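Local coordinates for protein diphthine synthase (Entamoeba histolytica, PDB 3I4T) that probably transfers methyl groups from S-adenosylmethionine to a modified histidine of elongation factor 2 during diphthamide synthesis, at residues L30-E33 and K34-T37; K169-I172 and N173-N177; M239-A243 and C244-K248; Q275-D278 and P279-D282. All blocks are in the same frame, centred on the assembly; numbering follows the deposited sequence.

Interaction 1. Residues L30-E33 and K34-T37; sequences LYDE and KDIT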
loop_
_atom_site.group_PDB
_atom_site.type_symbol
_atom_site.label_atom_id
_atom_site.label_comp_id
_atom_site.label_asym_id
_atom_site.label_seq_id
_atom_site.Cartn_x
_atom_site.Cartn_y
_atom_site.Cartn_z
ATOM N N LEU A 30 -2.183 11.368 -1.207
ATOM C CA LEU A 30 -3.421 11.393 -0.420
ATOM C C LEU A 30 -3.854 12.754 0.132
ATOM O O LEU A 30 -4.974 12.891 0.617
ATOM C CB LEU A 30 -3.327 10.378 0.730
ATOM C CG LEU A 30 -3.230 8.881 0.409
ATOM C CD1 LEU A 30 -2.874 8.097 1.669
ATOM C CD2 LEU A 30 -4.510 8.346 -0.183
ATOM N N TYR A 31 -2.978 13.754 0.063
ATOM C CA TYR A 31 -3.243 15.019 0.740
ATOM C C TYR A 31 -3.386 16.232 -0.199
ATOM O O TYR A 31 -4.482 16.754 -0.365
ATOM C CB TYR A 31 -2.215 15.264 1.852
ATOM C CG TYR A 31 -2.250 16.647 2.439
ATOM C CD1 TYR A 31 -3.465 17.266 2.741
ATOM C CD2 TYR A 31 -1.068 17.339 2.714
ATOM C CE1 TYR A 31 -3.508 18.552 3.289
ATOM C CE2 TYR A 31 -1.102 18.622 3.267
ATOM C CZ TYR A 31 -2.332 19.219 3.550
ATOM O OH TYR A 31 -2.409 20.481 4.092
ATOM N N ASP A 32 -2.289 16.683 -0.800
ATOM C CA ASP A 32 -2.339 17.856 -1.649
ATOM C C ASP A 32 -1.441 17.700 -2.866
ATOM O O ASP A 32 -0.867 16.633 -3.087
ATOM C CB ASP A 32 -1.983 19.117 -0.841
ATOM C CG ASP A 32 -0.531 19.157 -0.413
ATOM O OD1 ASP A 32 0.267 18.290 -0.863
ATOM O OD2 ASP A 32 -0.184 20.068 0.381
ATOM N N GLU A 33 -1.315 18.781 -3.638
ATOM C CA GLU A 33 -0.523 18.817 -4.875
ATOM C C GLU A 33 0.956 18.459 -4.678
ATOM O O GLU A 33 1.640 18.088 -5.631
ATOM C CB GLU A 33 -0.660 20.194 -5.561
ATOM C CG GLU A 33 0.178 21.336 -4.960
ATOM C CD GLU A 33 -0.423 21.969 -3.707
ATOM O OE1 GLU A 33 -1.514 21.551 -3.246
ATOM O OE2 GLU A 33 0.212 22.907 -3.173
ATOM N N LYS A 34 1.448 18.579 -3.446
ATOM C CA LYS A 34 2.848 18.289 -3.158
ATOM C C LYS A 34 3.128 16.785 -2.954
ATOM O O LYS A 34 4.275 16.385 -2.741
ATOM C CB LYS A 34 3.335 19.106 -1.961
ATOM C CG LYS A 34 3.255 20.620 -2.136
ATOM C CD LYS A 34 4.508 21.273 -1.580
ATOM C CE LYS A 34 4.348 22.774 -1.407
ATOM N NZ LYS A 34 3.610 23.066 -0.136
ATOM N N ASP A 35 2.088 15.957 -3.040
ATOM C CA ASP A 35 2.232 14.517 -2.820
ATOM C C ASP A 35 2.477 13.692 -4.084
ATOM O O ASP A 35 2.744 12.500 -4.003
ATOM C CB ASP A 35 1.024 13.984 -2.067
ATOM C CG ASP A 35 1.051 14.352 -0.608
ATOM O OD1 ASP A 35 2.158 14.536 -0.042
ATOM O OD2 ASP A 35 -0.039 14.446 -0.016
ATOM N N ILE A 36 2.359 14.330 -5.241
ATOM C CA ILE A 36 2.803 13.757 -6.499
ATOM C C ILE A 36 4.318 13.446 -6.439
ATOM O O ILE A 36 5.094 14.163 -5.788
ATOM C CB ILE A 36 2.493 14.738 -7.659
ATOM C CG1 ILE A 36 2.678 14.082 -9.026
ATOM C CG2 ILE A 36 3.329 16.001 -7.549
ATOM C CD1 ILE A 36 1.961 14.817 -10.161
ATOM N N THR A 37 4.740 12.379 -7.108
ATOM C CA THR A 37 6.170 12.106 -7.226
ATOM C C THR A 37 6.807 12.998 -8.295
ATOM O O THR A 37 6.105 13.522 -9.168
ATOM C CB THR A 37 6.445 10.633 -7.557
ATOM O OG1 THR A 37 5.878 10.323 -8.844
ATOM C CG2 THR A 37 5.857 9.714 -6.453
#

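Interaction 2. Residues K169-I172 and N173-N177; sequences KIKI and NRDNN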
loop_
_atom_site.group_PDB
_atom_site.type_symbol
_atom_site.label_atom_id
_atom_site.label_comp_id
_atom_site.label_asym_id
_atom_site.label_seq_id
_atom_site.Cartn_x
_atom_site.Cartn_y
_atom_site.Cartn_z
ATOM N N LYS A 169 -17.029 -11.786 5.542
ATOM C CA LYS A 169 -15.584 -11.569 5.340
ATOM C C LYS A 169 -14.883 -10.970 6.572
ATOM O O LYS A 169 -13.716 -11.279 6.825
ATOM C CB LYS A 169 -15.322 -10.684 4.124
ATOM C CG LYS A 169 -15.836 -11.237 2.800
ATOM C CD LYS A 169 -15.575 -10.252 1.655
ATOM C CE LYS A 169 -16.243 -10.743 0.373
ATOM N NZ LYS A 169 -16.066 -9.814 -0.772
ATOM N N ILE A 170 -15.575 -10.115 7.326
ATOM C CA ILE A 170 -15.025 -9.609 8.590
ATOM C C ILE A 170 -14.908 -10.755 9.607
ATOM O O ILE A 170 -13.926 -10.836 10.352
ATOM C CB ILE A 170 -15.856 -8.426 9.191
ATOM C CG1 ILE A 170 -15.883 -7.235 8.224
ATOM C CG2 ILE A 170 -15.279 -7.982 10.533
ATOM C CD1 ILE A 170 -16.791 -6.106 8.656
ATOM N N LYS A 171 -15.900 -11.643 9.601
ATOM C CA LYS A 171 -15.921 -12.835 10.450
ATOM C C LYS A 171 -14.689 -13.702 10.222
ATOM O O LYS A 171 -14.025 -14.119 11.187
ATOM C CB LYS A 171 -17.194 -13.662 10.208
ATOM C CG LYS A 171 -17.464 -14.704 11.282
ATOM C CD LYS A 171 -18.405 -15.795 10.791
ATOM C CE LYS A 171 -18.765 -16.762 11.901
ATOM N NZ LYS A 171 -17.554 -17.192 12.655
ATOM N N ILE A 172 -14.381 -13.945 8.951
ATOM C CA ILE A 172 -13.190 -14.719 8.564
ATOM C C ILE A 172 -11.889 -14.070 9.055
ATOM O O ILE A 172 -11.006 -14.752 9.609
ATOM C CB ILE A 172 -13.162 -14.976 7.041
ATOM C CG1 ILE A 172 -14.210 -16.039 6.675
ATOM C CG2 ILE A 172 -11.773 -15.415 6.565
ATOM C CD1 ILE A 172 -14.567 -16.069 5.196
ATOM N N ASN A 173 -11.778 -12.758 8.881
ATOM C CA ASN A 173 -10.599 -12.041 9.332
ATOM C C ASN A 173 -10.423 -12.187 10.834
ATOM O O ASN A 173 -9.318 -12.425 11.320
ATOM C CB ASN A 173 -10.693 -10.564 8.970
ATOM C CG ASN A 173 -10.316 -10.286 7.532
ATOM O OD1 ASN A 173 -9.954 -11.197 6.781
ATOM N ND2 ASN A 173 -10.377 -9.012 7.145
ATOM N N ARG A 174 -11.529 -12.067 11.563
ATOM C CA ARG A 174 -11.476 -12.092 13.003
ATOM C C ARG A 174 -11.290 -13.493 13.580
ATOM O O ARG A 174 -10.418 -13.685 14.417
ATOM C CB ARG A 174 -12.618 -11.267 13.606
ATOM C CG ARG A 174 -12.161 -9.805 13.705
ATOM C CD ARG A 174 -13.199 -8.811 14.089
ATOM N NE ARG A 174 -13.703 -8.991 15.444
ATOM C CZ ARG A 174 -13.196 -8.434 16.539
ATOM N NH1 ARG A 174 -12.129 -7.659 16.487
ATOM N NH2 ARG A 174 -13.772 -8.663 17.701
ATOM N N ASP A 175 -12.063 -14.471 13.101
ATOM C CA ASP A 175 -11.853 -15.893 13.435
ATOM C C ASP A 175 -10.405 -16.336 13.232
ATOM O O ASP A 175 -9.906 -17.192 13.951
ATOM C CB ASP A 175 -12.725 -16.807 12.557
ATOM C CG ASP A 175 -14.189 -16.729 12.885
ATOM O OD1 ASP A 175 -14.590 -15.961 13.796
ATOM O OD2 ASP A 175 -14.955 -17.464 12.220
ATOM N N ASN A 176 -9.746 -15.769 12.230
ATOM C CA ASN A 176 -8.367 -16.148 11.896
ATOM C C ASN A 176 -7.325 -15.136 12.334
ATOM O O ASN A 176 -6.176 -15.168 11.871
ATOM C CB ASN A 176 -8.254 -16.428 10.404
ATOM C CG ASN A 176 -9.130 -17.583 9.981
ATOM O OD1 ASN A 176 -8.840 -18.732 10.311
ATOM N ND2 ASN A 176 -10.225 -17.284 9.271
ATOM N N ASN A 177 -7.744 -14.243 13.231
ATOM C CA ASN A 177 -6.843 -13.347 13.968
ATOM C C ASN A 177 -6.136 -12.299 13.090
ATOM O O ASN A 177 -4.967 -11.951 13.342
ATOM C CB ASN A 177 -5.851 -14.159 14.823
ATOM C CG ASN A 177 -5.176 -13.322 15.888
ATOM O OD1 ASN A 177 -5.787 -12.418 16.445
ATOM N ND2 ASN A 177 -3.905 -13.616 16.173
HETATM O O HOH W 1 -11.575 -12.464 5.100
#

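Interaction 3. Residues M239-A243 and C244-K248; sequences MARVA and CADQK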
loop_
_atom_site.group_PDB
_atom_site.type_symbol
_atom_site.label_atom_id
_atom_site.label_comp_id
_atom_site.label_asym_id
_atom_site.label_seq_id
_atom_site.Cartn_x
_atom_site.Cartn_y
_atom_site.Cartn_z
ATOM N N MET A 239 -10.669 6.613 11.410
ATOM C CA MET A 239 -9.618 7.400 10.795
ATOM C C MET A 239 -10.176 8.344 9.760
ATOM O O MET A 239 -10.921 7.935 8.870
ATOM C CB MET A 239 -8.562 6.490 10.171
ATOM C CG MET A 239 -7.931 5.531 11.180
ATOM S SD MET A 239 -6.633 4.568 10.430
ATOM C CE MET A 239 -5.253 5.704 10.505
ATOM N N ALA A 240 -9.812 9.613 9.887
ATOM C CA ALA A 240 -10.251 10.636 8.955
ATOM C C ALA A 240 -9.040 11.351 8.374
ATOM O O ALA A 240 -8.103 11.675 9.096
ATOM C CB ALA A 240 -11.171 11.625 9.658
ATOM N N ARG A 241 -9.077 11.600 7.070
ATOM C CA ARG A 241 -8.037 12.351 6.365
ATOM C C ARG A 241 -6.628 11.762 6.571
ATOM O O ARG A 241 -5.678 12.471 6.910
ATOM C CB ARG A 241 -8.115 13.844 6.721
ATOM C CG ARG A 241 -9.489 14.438 6.434
ATOM C CD ARG A 241 -9.695 15.829 7.011
ATOM N NE ARG A 241 -9.586 15.870 8.469
ATOM C CZ ARG A 241 -10.535 15.499 9.324
ATOM N NH1 ARG A 241 -11.695 15.015 8.898
ATOM N NH2 ARG A 241 -10.310 15.596 10.624
ATOM N N VAL A 242 -6.503 10.458 6.348
ATOM C CA VAL A 242 -5.225 9.771 6.499
ATOM C C VAL A 242 -4.156 10.418 5.617
ATOM O O VAL A 242 -4.400 10.734 4.451
ATOM C CB VAL A 242 -5.364 8.246 6.229
ATOM C CG1 VAL A 242 -4.034 7.538 6.307
ATOM C CG2 VAL A 242 -6.330 7.623 7.237
ATOM N N ALA A 243 -2.990 10.662 6.208
ATOM C CA ALA A 243 -1.847 11.230 5.497
ATOM C C ALA A 243 -2.022 12.714 5.140
ATOM O O ALA A 243 -1.194 13.282 4.423
ATOM C CB ALA A 243 -1.518 10.393 4.242
ATOM N N CYS A 244 -3.087 13.333 5.645
ATOM C CA CYS A 244 -3.273 14.787 5.529
ATOM C C CYS A 244 -2.778 15.494 6.792
ATOM O O CYS A 244 -2.612 14.868 7.836
ATOM C CB CYS A 244 -4.748 15.121 5.265
ATOM S SG CYS A 244 -5.469 14.259 3.816
ATOM N N ALA A 245 -2.556 16.799 6.706
ATOM C CA ALA A 245 -2.153 17.588 7.874
ATOM C C ALA A 245 -3.163 17.560 9.043
ATOM O O ALA A 245 -2.765 17.501 10.216
ATOM C CB ALA A 245 -1.834 19.018 7.461
ATOM N N ASP A 246 -4.458 17.598 8.736
ATOM C CA ASP A 246 -5.485 17.547 9.791
ATOM C C ASP A 246 -6.047 16.140 9.978
ATOM O O ASP A 246 -7.212 15.955 10.330
ATOM C CB ASP A 246 -6.597 18.576 9.550
ATOM C CG ASP A 246 -7.341 18.350 8.235
ATOM O OD1 ASP A 246 -6.937 17.474 7.433
ATOM O OD2 ASP A 246 -8.346 19.065 8.006
ATOM N N GLN A 247 -5.194 15.154 9.736
ATOM C CA GLN A 247 -5.489 13.752 10.001
ATOM C C GLN A 247 -6.002 13.592 11.414
ATOM O O GLN A 247 -5.454 14.179 12.353
ATOM C CB GLN A 247 -4.205 12.939 9.830
ATOM C CG GLN A 247 -4.287 11.460 10.142
ATOM C CD GLN A 247 -2.923 10.808 10.026
ATOM O OE1 GLN A 247 -2.401 10.651 8.930
ATOM N NE2 GLN A 247 -2.333 10.444 11.155
ATOM N N LYS A 248 -7.050 12.792 11.563
ATOM C CA LYS A 248 -7.624 12.516 12.865
ATOM C C LYS A 248 -7.751 11.003 13.034
ATOM O O LYS A 248 -8.277 10.322 12.141
ATOM C CB LYS A 248 -8.992 13.209 12.991
ATOM C CG LYS A 248 -9.696 13.020 14.330
ATOM C CD LYS A 248 -9.162 13.966 15.404
ATOM C CE LYS A 248 -9.532 13.456 16.808
ATOM N NZ LYS A 248 -8.464 13.694 17.853
#

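Interaction 4. Residues Q275-D278 and P279-D282; sequences QVDD and PELD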
loop_
_atom_site.group_PDB
_atom_site.type_symbol
_atom_site.label_atom_id
_atom_site.label_comp_id
_atom_site.label_asym_id
_atom_site.label_seq_id
_atom_site.Cartn_x
_atom_site.Cartn_y
_atom_site.Cartn_z
ATOM N N GLN A 275 -6.907 -10.509 18.941
ATOM C CA GLN A 275 -5.701 -10.223 19.723
ATOM C C GLN A 275 -4.761 -9.231 19.074
ATOM O O GLN A 275 -4.352 -9.362 17.913
ATOM C CB GLN A 275 -4.971 -11.474 20.255
ATOM C CG GLN A 275 -4.223 -12.299 19.265
ATOM C CD GLN A 275 -2.806 -11.798 18.954
ATOM O OE1 GLN A 275 -2.274 -12.091 17.881
ATOM N NE2 GLN A 275 -2.199 -11.052 19.879
ATOM N N VAL A 276 -4.430 -8.224 19.867
ATOM C CA VAL A 276 -3.608 -7.133 19.417
ATOM C C VAL A 276 -2.314 -7.274 20.180
ATOM O O VAL A 276 -2.329 -7.480 21.379
ATOM C CB VAL A 276 -4.301 -5.792 19.718
ATOM C CG1 VAL A 276 -3.469 -4.641 19.203
ATOM C CG2 VAL A 276 -5.699 -5.783 19.108
ATOM N N ASP A 277 -1.200 -7.213 19.465
ATOM C CA ASP A 277 0.109 -7.280 20.088
ATOM C C ASP A 277 0.305 -6.075 21.019
ATOM O O ASP A 277 -0.205 -4.995 20.756
ATOM C CB ASP A 277 1.206 -7.333 19.015
ATOM C CG ASP A 277 1.144 -8.612 18.152
ATOM O OD1 ASP A 277 1.052 -9.723 18.699
ATOM O OD2 ASP A 277 1.202 -8.517 16.914
ATOM N N ASP A 278 1.043 -6.278 22.108
ATOM C CA ASP A 278 1.433 -5.195 23.013
ATOM C C ASP A 278 2.045 -4.006 22.278
ATOM O O ASP A 278 1.661 -2.871 22.548
ATOM C CB ASP A 278 2.418 -5.683 24.079
ATOM C CG ASP A 278 1.779 -6.560 25.134
ATOM O OD1 ASP A 278 0.541 -6.804 25.099
ATOM O OD2 ASP A 278 2.548 -7.016 26.018
ATOM N N PRO A 279 3.000 -4.246 21.353
ATOM C CA PRO A 279 3.528 -3.048 20.678
ATOM C C PRO A 279 2.466 -2.282 19.876
ATOM O O PRO A 279 2.538 -1.062 19.796
ATOM C CB PRO A 279 4.633 -3.604 19.763
ATOM C CG PRO A 279 5.020 -4.927 20.408
ATOM C CD PRO A 279 3.745 -5.467 20.976
ATOM N N GLU A 280 1.481 -2.987 19.325
ATOM C CA GLU A 280 0.385 -2.357 18.583
ATOM C C GLU A 280 -0.517 -1.563 19.523
ATOM O O GLU A 280 -0.893 -0.429 19.221
ATOM C CB GLU A 280 -0.452 -3.412 17.838
ATOM C CG GLU A 280 0.262 -4.176 16.699
ATOM C CD GLU A 280 -0.657 -5.198 16.024
ATOM O OE1 GLU A 280 -1.074 -6.162 16.700
ATOM O OE2 GLU A 280 -0.975 -5.037 14.821
ATOM N N LEU A 281 -0.876 -2.178 20.654
ATOM C CA LEU A 281 -1.669 -1.523 21.689
ATOM C C LEU A 281 -0.982 -0.244 22.201
ATOM O O LEU A 281 -1.640 0.779 22.420
ATOM C CB LEU A 281 -1.949 -2.487 22.856
ATOM C CG LEU A 281 -3.074 -3.527 22.715
ATOM C CD1 LEU A 281 -3.141 -4.444 23.931
ATOM C CD2 LEU A 281 -4.446 -2.895 22.446
ATOM N N ASP A 282 0.340 -0.303 22.370
ATOM C CA ASP A 282 1.095 0.855 22.826
ATOM C C ASP A 282 0.925 2.052 21.869
ATOM O O ASP A 282 0.867 3.205 22.312
ATOM C CB ASP A 282 2.580 0.515 23.020
ATOM C CG ASP A 282 2.830 -0.510 24.138
ATOM O OD1 ASP A 282 1.939 -0.764 24.982
ATOM O OD2 ASP A 282 3.941 -1.086 24.159
#

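Interaction 1. Residues L30-E33 and K34-T37
Tyr-31 and Asp-35 meet obliquely, with the plane of the phenol ring 53° from that of the carboxylate. The carboxylate approaches the root of the tyrosine: Asp-35 OD2 lies 3.0 Å from Tyr-31 CB. The same oxygen takes two backbone N-H groups. Tyr-31 N gives it a weak, bent bond. Asp-32 N gives a straighter one of 3.3 Å to Asp-35 OD2, coming from above the carboxylate plane. The ring of Tyr-31 has Asp-32 CB over its centre, 4.0 Å above one face.

Asp-32 works in the other direction along the chain. Its CG sits between its own backbone N and carbonyl carbon (chi1 69°), which brings Asp-32 OD1 to Lys-34 N at 2.9 Å, an Asx turn. The backbone closes the turn as well, with Asp-35 N bonded to Asp-32 O at 3.0 Å. Glu-33 and Lys-34 run side by side in the same direction. Their charged ends stay apart, with Glu-33 OE2 4.6 Å from Lys-34 NZ.

Arg-39 of the second subunit makes salt bridges to Asp-32 OD2 and Asp-35 OD1. Asp-32 OD1 and Asp-35 OD2 are like charges 3.9 Å apart, a proximity the arginine probably eases. The turn therefore lies at the dimer interface. It joins strand 22-27 to helix 38-46, whose N-cap is Thr-37. Glu-33 and Ile-36 touch helix 63-70.

Interaction 2. Residues K169-I172 and N173-N177
A Schellman motif closes the C-terminal end of helix 166-175. Asn-177, with positive phi, is the C-prime residue. Asn-177 N bonds to Arg-174 O, and Met-178 N to Asn-173 O. Just before this, Asn-176 leaves the helical path and grips Ile-172 O twice. Its backbone N makes one bond, and Asn-176 ND2 reaches Ile-172 O at 2.7 Å. The two donors come from opposite faces of the carbonyl plane. The side chains of Ile-172 and Asn-176 lie alongside each other, with Ile-172 CG2 3.6 Å from Asn-176 ND2.

One turn of helix also separates Lys-171 and Asp-175, which form a salt bridge. Lys-171 CG is anti to the backbone N (chi1 -165°) and the chain bends only at its last torsion, turning NZ onto the carboxylate one turn further along. Lys-171 NZ meets the syn lone pair of Asp-175 OD2 at 2.6 Å. On another side a water donates to both Lys-169 O and Asn-173 OD1, at 2.7 Å from the latter. Asn-173 ND2 is held by Thr-180 and Gln-150.

The helix is the crossover of the beta-alpha-beta unit between strands 152-154 and 180-187. Ile-170 packs on strands 152-154 and 267-271, while Arg-174 bonds through NE to Val-229 O. Ile-172 and Asn-176 pack on Asn-176 of the second subunit.

Interaction 3. Residues M239-A243 and C244-K248
Arg-241 folds back over the loop to meet Asp-246. Arg-241 CB touches Cys-244 CB at 3.9 Å and lies equally near Asp-246 OD1. CG continues past that same oxygen. CD comes closer still, with Arg-241 CD 3.2 Å from Asp-246 OD1. At the third torsion (chi3 -61°) the chain bends, which turns the guanidinium side-on to Asp-246. NE bonds to the backbone, with Arg-241 NE 3.0 Å from Asp-246 O, from above the carbonyl plane. It also forms a salt bridge with Asp-246 OD1, which sits at the guanidinium edge. NH2 gives a second bond to Asp-246 O, close to the line of the C=O. The guanidinium and carboxylate planes stand 66° apart. Arg-241 NH2 ends 3.6 Å from Lys-248 CB. NH1 turns elsewhere, to Ala-264 O and Phe-262 O. With NE and NH2 both on Asp-246 O, these bonds would fix the rotation of the group.

Gln-247 makes a second side-chain link across the loop. Its CG is anti to the backbone N (chi1 177°), and Gln-247 OE1 accepts Ala-243 N at 2.8 Å, in the carbonyl plane on a lone pair. Cys-244 N bonds to Arg-241 O.

At the base, Ala-240 and Lys-248 form an antiparallel hydrogen-bonded pair, with Ala-240 N 2.8 Å from Lys-248 O. The whole is a beta hairpin between strands 235-240 and 248-253 of the mixed sheet. Its connection contains a type II turn from Arg-241 to Cys-244 and a type I turn from Cys-244 to Gln-247.

Interaction 4. Residues Q275-D278 and P279-D282
Pro-279 lies in the first turn of helix 278-284, where Asp-277 holds the N-cap position. Pro-279 CD packs 3.7 Å from Asp-277 CB. A first-turn residue has no helical carbonyl four residues back to bond, so nothing is lost by a proline, which has no N-H.

Glu-280 follows and reaches back to the cap. Its chain is extended beyond CG, and the anti lone pair of Glu-280 OE1 accepts Asp-277 N at 3.0 Å. This is the reciprocal half of a capping box; the Asp-277 side chain makes no capping bond in return. Glu-280 OE1 also lies near Asp-277 OD2, an approach of like charges that Arg-147 probably eases through its salt bridge to Glu-280. Glu-280 OE2 is bonded to Gln-144 N and His-179 NE2. Glu-280 CB touches Val-276 CG1 at 3.5 Å.

Leu-281 gives the first full helical bond, from its N to Asp-277 O. Its side chain crosses that of Val-276, the residue before the N-cap. This is a hydrophobic staple, with Val-276 CG1 3.7 Å from Leu-281 CG.

Asp-282 repeats the helical bond one residue on, with Asp-282 N 2.9 Å from Asp-278 O.

How the interactions relate
Interactions 1 and 3 touch, although far apart in sequence. The turn at 30-37 packs on the hairpin at 239-248, with Tyr-31 CD1 3.6 Å from Cys-244 CB and Leu-30 CD1 3.7 Å from Ala-243 CB. Thus the loop after strand 22-27 of the parallel sheet meets the mixed sheet's hairpin. Interactions 2 and 4 meet through a probable hydrogen bond of 2.8 Å from Asn-177 ND2 to Gln-275 OE1. Arg-147 bonds to both of them. The two pairs are separate. Nearest atoms are about 12 Å apart between interactions 3 and 4, and about 14 Å between 2 and 3. Interactions 1 and 2 lie on opposite sides of the chain's centre, yet both touch the second subunit.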